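Local coordinates for tubulin-like protein CetZ2 (Haloferax volcanii, PDB 4B45), which binds GTP as a tubulin-like GTPase of the archaeal cytoskeleton, forms protofilaments in the crystal and takes part in the control of cell shape, at residues V4-G9 against E95-V100; A30-V35 against R89-A94. All coordinates share one frame; numbering follows the deposited sequence.

Contact 1 of 2, residues V4-G9 against E95-V100. With GSP (5'-guanosine-diphosphate-monothiophosphate), chain C.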
loop_
_atom_site.group_PDB
_atom_site.type_symbol
_atom_site.label_atom_id
_atom_site.label_comp_id
_atom_site.label_asym_id
_atom_site.label_seq_id
_atom_site.Cartn_x
_atom_site.Cartn_y
_atom_site.Cartn_z
ATOM N N VAL A 4 7.438 -4.462 9.008
ATOM C CA VAL A 4 8.646 -3.644 8.901
ATOM C C VAL A 4 8.638 -2.936 7.555
ATOM O O VAL A 4 8.456 -3.570 6.512
ATOM C CB VAL A 4 9.936 -4.491 8.987
ATOM C CG1 VAL A 4 11.147 -3.644 8.602
ATOM C CG2 VAL A 4 10.112 -5.059 10.370
ATOM N N LEU A 5 8.804 -1.621 7.570
ATOM C CA LEU A 5 8.706 -0.855 6.338
ATOM C C LEU A 5 10.094 -0.489 5.839
ATOM O O LEU A 5 10.911 -0.013 6.608
ATOM C CB LEU A 5 7.895 0.418 6.571
ATOM C CG LEU A 5 6.496 0.221 7.143
ATOM C CD1 LEU A 5 5.798 1.580 7.372
ATOM C CD2 LEU A 5 5.673 -0.668 6.222
ATOM N N ILE A 6 10.350 -0.703 4.550
ATOM C CA ILE A 6 11.575 -0.217 3.933
ATOM C C ILE A 6 11.273 0.632 2.710
ATOM O O ILE A 6 10.968 0.105 1.644
ATOM C CB ILE A 6 12.486 -1.367 3.484
ATOM C CG1 ILE A 6 12.729 -2.343 4.637
ATOM C CG2 ILE A 6 13.806 -0.806 2.950
ATOM C CD1 ILE A 6 13.082 -3.727 4.166
ATOM N N GLY A 7 11.381 1.944 2.857
ATOM C CA GLY A 7 11.251 2.839 1.720
ATOM C C GLY A 7 12.475 2.795 0.827
ATOM O O GLY A 7 13.607 2.732 1.311
ATOM N N VAL A 8 12.255 2.809 -0.482
ATOM C CA VAL A 8 13.357 2.876 -1.439
ATOM C C VAL A 8 13.127 4.028 -2.417
ATOM O O VAL A 8 12.140 4.048 -3.152
ATOM C CB VAL A 8 13.533 1.552 -2.212
ATOM C CG1 VAL A 8 14.671 1.676 -3.208
ATOM C CG2 VAL A 8 13.808 0.407 -1.248
ATOM N N GLY A 9 14.025 5.002 -2.415
ATOM C CA GLY A 9 13.798 6.186 -3.219
ATOM C C GLY A 9 12.980 7.234 -2.481
ATOM O O GLY A 9 12.554 7.059 -1.327
ATOM N N GLU A 95 5.574 -9.865 11.017
ATOM C CA GLU A 95 4.696 -10.819 10.354
ATOM C C GLU A 95 4.732 -10.662 8.846
ATOM O O GLU A 95 4.216 -11.500 8.100
ATOM C CB GLU A 95 3.279 -10.695 10.900
ATOM C CG GLU A 95 3.172 -11.236 12.314
ATOM C CD GLU A 95 1.838 -10.946 12.966
ATOM O OE1 GLU A 95 1.362 -9.793 12.878
ATOM O OE2 GLU A 95 1.279 -11.872 13.591
ATOM N N SER A 96 5.367 -9.583 8.405
ATOM C CA SER A 96 5.488 -9.285 6.994
ATOM C C SER A 96 6.517 -8.173 6.836
ATOM O O SER A 96 6.896 -7.537 7.824
ATOM C CB SER A 96 4.135 -8.840 6.436
ATOM O OG SER A 96 3.720 -7.631 7.040
ATOM N N ILE A 97 6.971 -7.958 5.603
ATOM C CA ILE A 97 7.843 -6.835 5.271
ATOM C C ILE A 97 7.316 -6.116 4.034
ATOM O O ILE A 97 7.031 -6.745 3.009
ATOM C CB ILE A 97 9.304 -7.284 5.002
ATOM C CG1 ILE A 97 9.918 -7.908 6.253
ATOM C CG2 ILE A 97 10.162 -6.085 4.560
ATOM C CD1 ILE A 97 11.310 -8.465 6.023
ATOM N N PHE A 98 7.148 -4.805 4.137
ATOM C CA PHE A 98 6.717 -4.002 2.990
ATOM C C PHE A 98 7.889 -3.223 2.391
ATOM O O PHE A 98 8.517 -2.430 3.087
ATOM C CB PHE A 98 5.631 -3.008 3.405
ATOM C CG PHE A 98 4.232 -3.585 3.413
ATOM C CD1 PHE A 98 3.465 -3.581 2.263
ATOM C CD2 PHE A 98 3.686 -4.105 4.579
ATOM C CE1 PHE A 98 2.172 -4.090 2.267
ATOM C CE2 PHE A 98 2.403 -4.617 4.595
ATOM C CZ PHE A 98 1.643 -4.603 3.430
ATOM N N VAL A 99 8.205 -3.474 1.121
ATOM C CA VAL A 99 9.141 -2.613 0.407
ATOM C C VAL A 99 8.319 -1.520 -0.280
ATOM O O VAL A 99 7.552 -1.804 -1.196
ATOM C CB VAL A 99 10.001 -3.380 -0.635
ATOM C CG1 VAL A 99 10.768 -2.395 -1.519
ATOM C CG2 VAL A 99 10.980 -4.326 0.050
ATOM N N VAL A 100 8.459 -0.277 0.177
ATOM C CA VAL A 100 7.631 0.824 -0.329
ATOM C C VAL A 100 8.384 1.642 -1.391
ATOM O O VAL A 100 9.458 2.174 -1.119
ATOM C CB VAL A 100 7.198 1.754 0.831
ATOM C CG1 VAL A 100 6.182 2.757 0.371
ATOM C CG2 VAL A 100 6.658 0.928 2.002
HETATM P PG GSP C . 14.804 9.730 -9.251
HETATM O O3B GSP C . 14.717 8.545 -8.174
HETATM S S1G GSP C . 13.216 9.872 -10.570
HETATM O O2G GSP C . 14.974 11.097 -8.526
HETATM O O3G GSP C . 15.976 9.374 -10.075
HETATM P PB GSP C . 13.516 8.234 -7.167
HETATM O O1B GSP C . 13.761 8.722 -5.761
HETATM O O2B GSP C . 13.354 6.721 -7.110
HETATM P PA GSP C . 10.860 9.077 -6.842
HETATM O O1A GSP C . 10.579 10.519 -6.511
HETATM O O2A GSP C . 10.805 8.288 -5.560
HETATM O O3A GSP C . 12.182 8.897 -7.666
HETATM O "O5'" GSP C . 9.734 8.473 -7.725
HETATM C "C5'" GSP C . 9.042 9.205 -8.680
HETATM C "C4'" GSP C . 7.636 8.792 -8.788
HETATM O "O4'" GSP C . 7.032 8.787 -7.529
HETATM C "C3'" GSP C . 6.840 9.718 -9.615
HETATM O "O3'" GSP C . 5.829 8.968 -10.169
HETATM C "C2'" GSP C . 6.276 10.671 -8.664
HETATM O "O2'" GSP C . 5.062 11.142 -9.142
HETATM C "C1'" GSP C . 6.040 9.845 -7.495
HETATM N N9 GSP C . 6.173 10.503 -6.211
HETATM C C8 GSP C . 7.169 11.306 -5.821
HETATM N N7 GSP C . 6.963 11.676 -4.543
HETATM C C5 GSP C . 5.811 11.083 -4.105
HETATM C C6 GSP C . 5.125 11.102 -2.861
HETATM O O6 GSP C . 5.585 11.837 -1.784
HETATM N N1 GSP C . 3.976 10.391 -2.751
HETATM C C2 GSP C . 3.508 9.672 -3.796
HETATM N N2 GSP C . 2.262 8.920 -3.605
HETATM N N3 GSP C . 4.128 9.618 -4.985
HETATM C C4 GSP C . 5.299 10.336 -5.162
#

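Contact 2 of 2, residues A30-V35 against R89-A94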
loop_
_atom_site.group_PDB
_atom_site.type_symbol
_atom_site.label_atom_id
_atom_site.label_comp_id
_atom_site.label_asym_id
_atom_site.label_seq_id
_atom_site.Cartn_x
_atom_site.Cartn_y
_atom_site.Cartn_z
ATOM N N ALA A 30 1.598 -1.343 14.914
ATOM C CA ALA A 30 1.691 -2.402 13.919
ATOM C C ALA A 30 3.001 -2.299 13.170
ATOM O O ALA A 30 3.524 -3.292 12.678
ATOM C CB ALA A 30 0.509 -2.311 12.931
ATOM N N VAL A 31 3.519 -1.080 13.071
ATOM C CA VAL A 31 4.778 -0.834 12.384
ATOM C C VAL A 31 5.891 -0.986 13.398
ATOM O O VAL A 31 6.008 -0.178 14.318
ATOM C CB VAL A 31 4.800 0.573 11.773
ATOM C CG1 VAL A 31 6.164 0.891 11.217
ATOM C CG2 VAL A 31 3.732 0.691 10.689
ATOM N N LEU A 32 6.678 -2.051 13.264
ATOM C CA LEU A 32 7.707 -2.345 14.250
ATOM C C LEU A 32 8.938 -1.488 13.995
ATOM O O LEU A 32 9.671 -1.146 14.917
ATOM C CB LEU A 32 8.082 -3.831 14.241
ATOM C CG LEU A 32 6.980 -4.841 14.578
ATOM C CD1 LEU A 32 7.608 -6.181 14.927
ATOM C CD2 LEU A 32 6.115 -4.342 15.725
ATOM N N ASP A 33 9.155 -1.136 12.738
ATOM C CA ASP A 33 10.278 -0.286 12.383
ATOM C C ASP A 33 10.075 0.228 10.978
ATOM O O ASP A 33 9.233 -0.287 10.242
ATOM C CB ASP A 33 11.592 -1.058 12.471
ATOM C CG ASP A 33 12.771 -0.158 12.752
ATOM O OD1 ASP A 33 12.923 0.873 12.061
ATOM O OD2 ASP A 33 13.540 -0.474 13.676
ATOM N N ALA A 34 10.840 1.250 10.617
ATOM C CA ALA A 34 10.775 1.855 9.289
ATOM C C ALA A 34 12.156 2.378 8.931
ATOM O O ALA A 34 12.809 3.016 9.753
ATOM C CB ALA A 34 9.770 2.998 9.269
ATOM N N VAL A 35 12.611 2.073 7.722
ATOM C CA VAL A 35 13.917 2.511 7.252
ATOM C C VAL A 35 13.762 3.053 5.840
ATOM O O VAL A 35 13.046 2.471 5.032
ATOM C CB VAL A 35 14.905 1.336 7.191
ATOM C CG1 VAL A 35 16.305 1.827 6.836
ATOM C CG2 VAL A 35 14.939 0.612 8.500
ATOM N N ARG A 89 16.177 -4.721 13.159
ATOM C CA ARG A 89 14.886 -4.087 12.892
ATOM C C ARG A 89 13.786 -5.057 12.459
ATOM O O ARG A 89 12.659 -4.964 12.943
ATOM C CB ARG A 89 15.048 -2.942 11.892
ATOM C CG ARG A 89 16.070 -1.917 12.350
ATOM C CD ARG A 89 15.973 -0.627 11.569
ATOM N NE ARG A 89 17.097 0.255 11.852
ATOM C CZ ARG A 89 17.170 1.047 12.914
ATOM N NH1 ARG A 89 16.183 1.067 13.796
ATOM N NH2 ARG A 89 18.232 1.819 13.097
ATOM N N VAL A 90 14.102 -5.976 11.546
ATOM C CA VAL A 90 13.191 -7.080 11.246
ATOM C C VAL A 90 13.290 -8.067 12.393
ATOM O O VAL A 90 14.007 -9.065 12.314
ATOM C CB VAL A 90 13.539 -7.797 9.926
ATOM C CG1 VAL A 90 12.565 -8.944 9.667
ATOM C CG2 VAL A 90 13.508 -6.819 8.780
ATOM N N THR A 91 12.592 -7.768 13.479
ATOM C CA THR A 91 12.693 -8.611 14.652
ATOM C C THR A 91 11.882 -9.877 14.435
ATOM O O THR A 91 11.350 -10.104 13.347
ATOM C CB THR A 91 12.229 -7.885 15.925
ATOM O OG1 THR A 91 10.802 -7.713 15.891
ATOM C CG2 THR A 91 12.937 -6.531 16.051
ATOM N N ALA A 92 11.797 -10.694 15.481
ATOM C CA ALA A 92 11.106 -11.971 15.425
ATOM C C ALA A 92 9.609 -11.762 15.332
ATOM O O ALA A 92 8.879 -12.597 14.797
ATOM C CB ALA A 92 11.440 -12.786 16.664
ATOM N N GLU A 93 9.158 -10.636 15.864
ATOM C CA GLU A 93 7.742 -10.328 15.904
ATOM C C GLU A 93 7.172 -9.938 14.551
ATOM O O GLU A 93 5.959 -9.863 14.402
ATOM C CB GLU A 93 7.475 -9.222 16.920
ATOM C CG GLU A 93 7.676 -9.661 18.353
ATOM C CD GLU A 93 7.936 -8.491 19.277
ATOM O OE1 GLU A 93 8.314 -7.408 18.769
ATOM O OE2 GLU A 93 7.766 -8.658 20.508
ATOM N N ALA A 94 8.033 -9.697 13.564
ATOM C CA ALA A 94 7.562 -9.216 12.261
ATOM C C ALA A 94 6.724 -10.270 11.538
ATOM O O ALA A 94 7.111 -11.437 11.456
ATOM C CB ALA A 94 8.740 -8.763 11.391
#

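Contact 1 of 2, residues V4-G9 against E95-V100
Ile-6 sits opposite Val-99 in a parallel pairing of two central strands, its backbone bonded to the residues before and after that partner: Ile-6 N donates to Phe-98 O at 2.9 Å, and Ile-6 O accepts from Val-100 N. Phe-98 N on Val-4 O and Val-8 N on Val-100 O carry the same pattern along the pair; Val-4 N to Ser-96 O, at 3.3 Å, is weak.

Two apolar layers flank these bonds. On the face of Leu-5, Phe-98 and Val-100, methyl CD2 of Leu-5 rests against Phe-98 CB at 3.7 Å, the two side chains running alongside each other in the same direction. On the other face, Ile-6 CD1 meets Ile-97 CG2 at 3.8 Å. With CG1 of Ile-6 beside its own backbone N (chi1 -52°), CD1 is led back over Ile-97. Farther along, Val-8 CG2 touches Val-99 CG1.

Strand 3-8 ends at Gly-9, whose CA lies 3.6 Å from GSP O1B; a CB there would collide with the β-phosphate. The turn into helix 9-26 is one of the loops of the GTP site, and its Gln-10 and Ala-11 amides bond to GSP. Leu-115 and Ala-112 of helix 107-120 pack over the Ile-6 and Val-99 face, while Leu-19 and Leu-15 of helix 9-26 meet Leu-5 and Val-100 on the other, and strand 31-38 bonds to the far edge of strand 3-8.

Contact 2 of 2, residues A30-V35 against R89-A94
Asp-33 and Arg-89 form a salt bridge that ties a strand of the Rossmann-like GTPase sheet, 31-38, to the loop between helix 68-85 and strand 96-102. Arg-89 NH1 donates to Asp-33 OD2 at 3.1 Å, with 168° at the hydrogen. The oxygen sits at the edge of the guanidinium, practically in its plane, and offers its syn lone pair; the carboxylate itself is turned 73° from that plane, so one oxygen takes the bond instead of both sharing a two-pronged grip. The other oxygen, Asp-33 OD1, turns its anti lone pair to Ala-34 N in a short, bent bond of 2.6 Å that may help to hold the carboxylate. A leucine in place of Asp-33 would probably leave Arg-89 NH1 without this charged mate and the guanidinium freer to swing, since its other ion pair, from NH2 to Glu-50, is long and weak.

Within the loop, backbone bonds are weak: Thr-91 N to Arg-89 O, and Ala-94 N to Thr-91 O across the type I turn Thr-91 to Ala-94. The Thr-91 hydroxyl, placed between backbone N and carbonyl carbon (chi1 71°), accepts a weak bond from Glu-93 N.

Apolar contact extends the join at both ends. The arginine's aliphatic chain, extended from CG to NE, passes Asp-33 and brings Arg-89 CD within 3.5 Å of Val-35 CG2, the two side chains crossing at about a right angle. At the other end methyl CD1 of Leu-32 fits against the turn, 3.6 Å from Glu-93 CB and 3.7 Å from Thr-91 OG1.

Overall arrangement
The two contacts illustrate how a nucleotide-binding sheet is joined both by strand pairing and by a loop packed against a strand. Their centres are about 9 Å apart, and strand 3-8 is flanked by 96-102 in contact 1 and by 31-38, the strand of contact 2. Backbone bonds link them directly: Gly-7 N to Val-35 O at 2.8 Å and Val-35 N to Leu-5 O at 2.9 Å. The loop 89-94 leads straight into segment 95-100, and Val-4 CG2 packs on Arg-89 O at 3.6 Å. Contact 1 runs into the GSP site at Gly-9, whereas contact 2 stands back from it, the Val-35 side chain being about 9 Å from Gly-13.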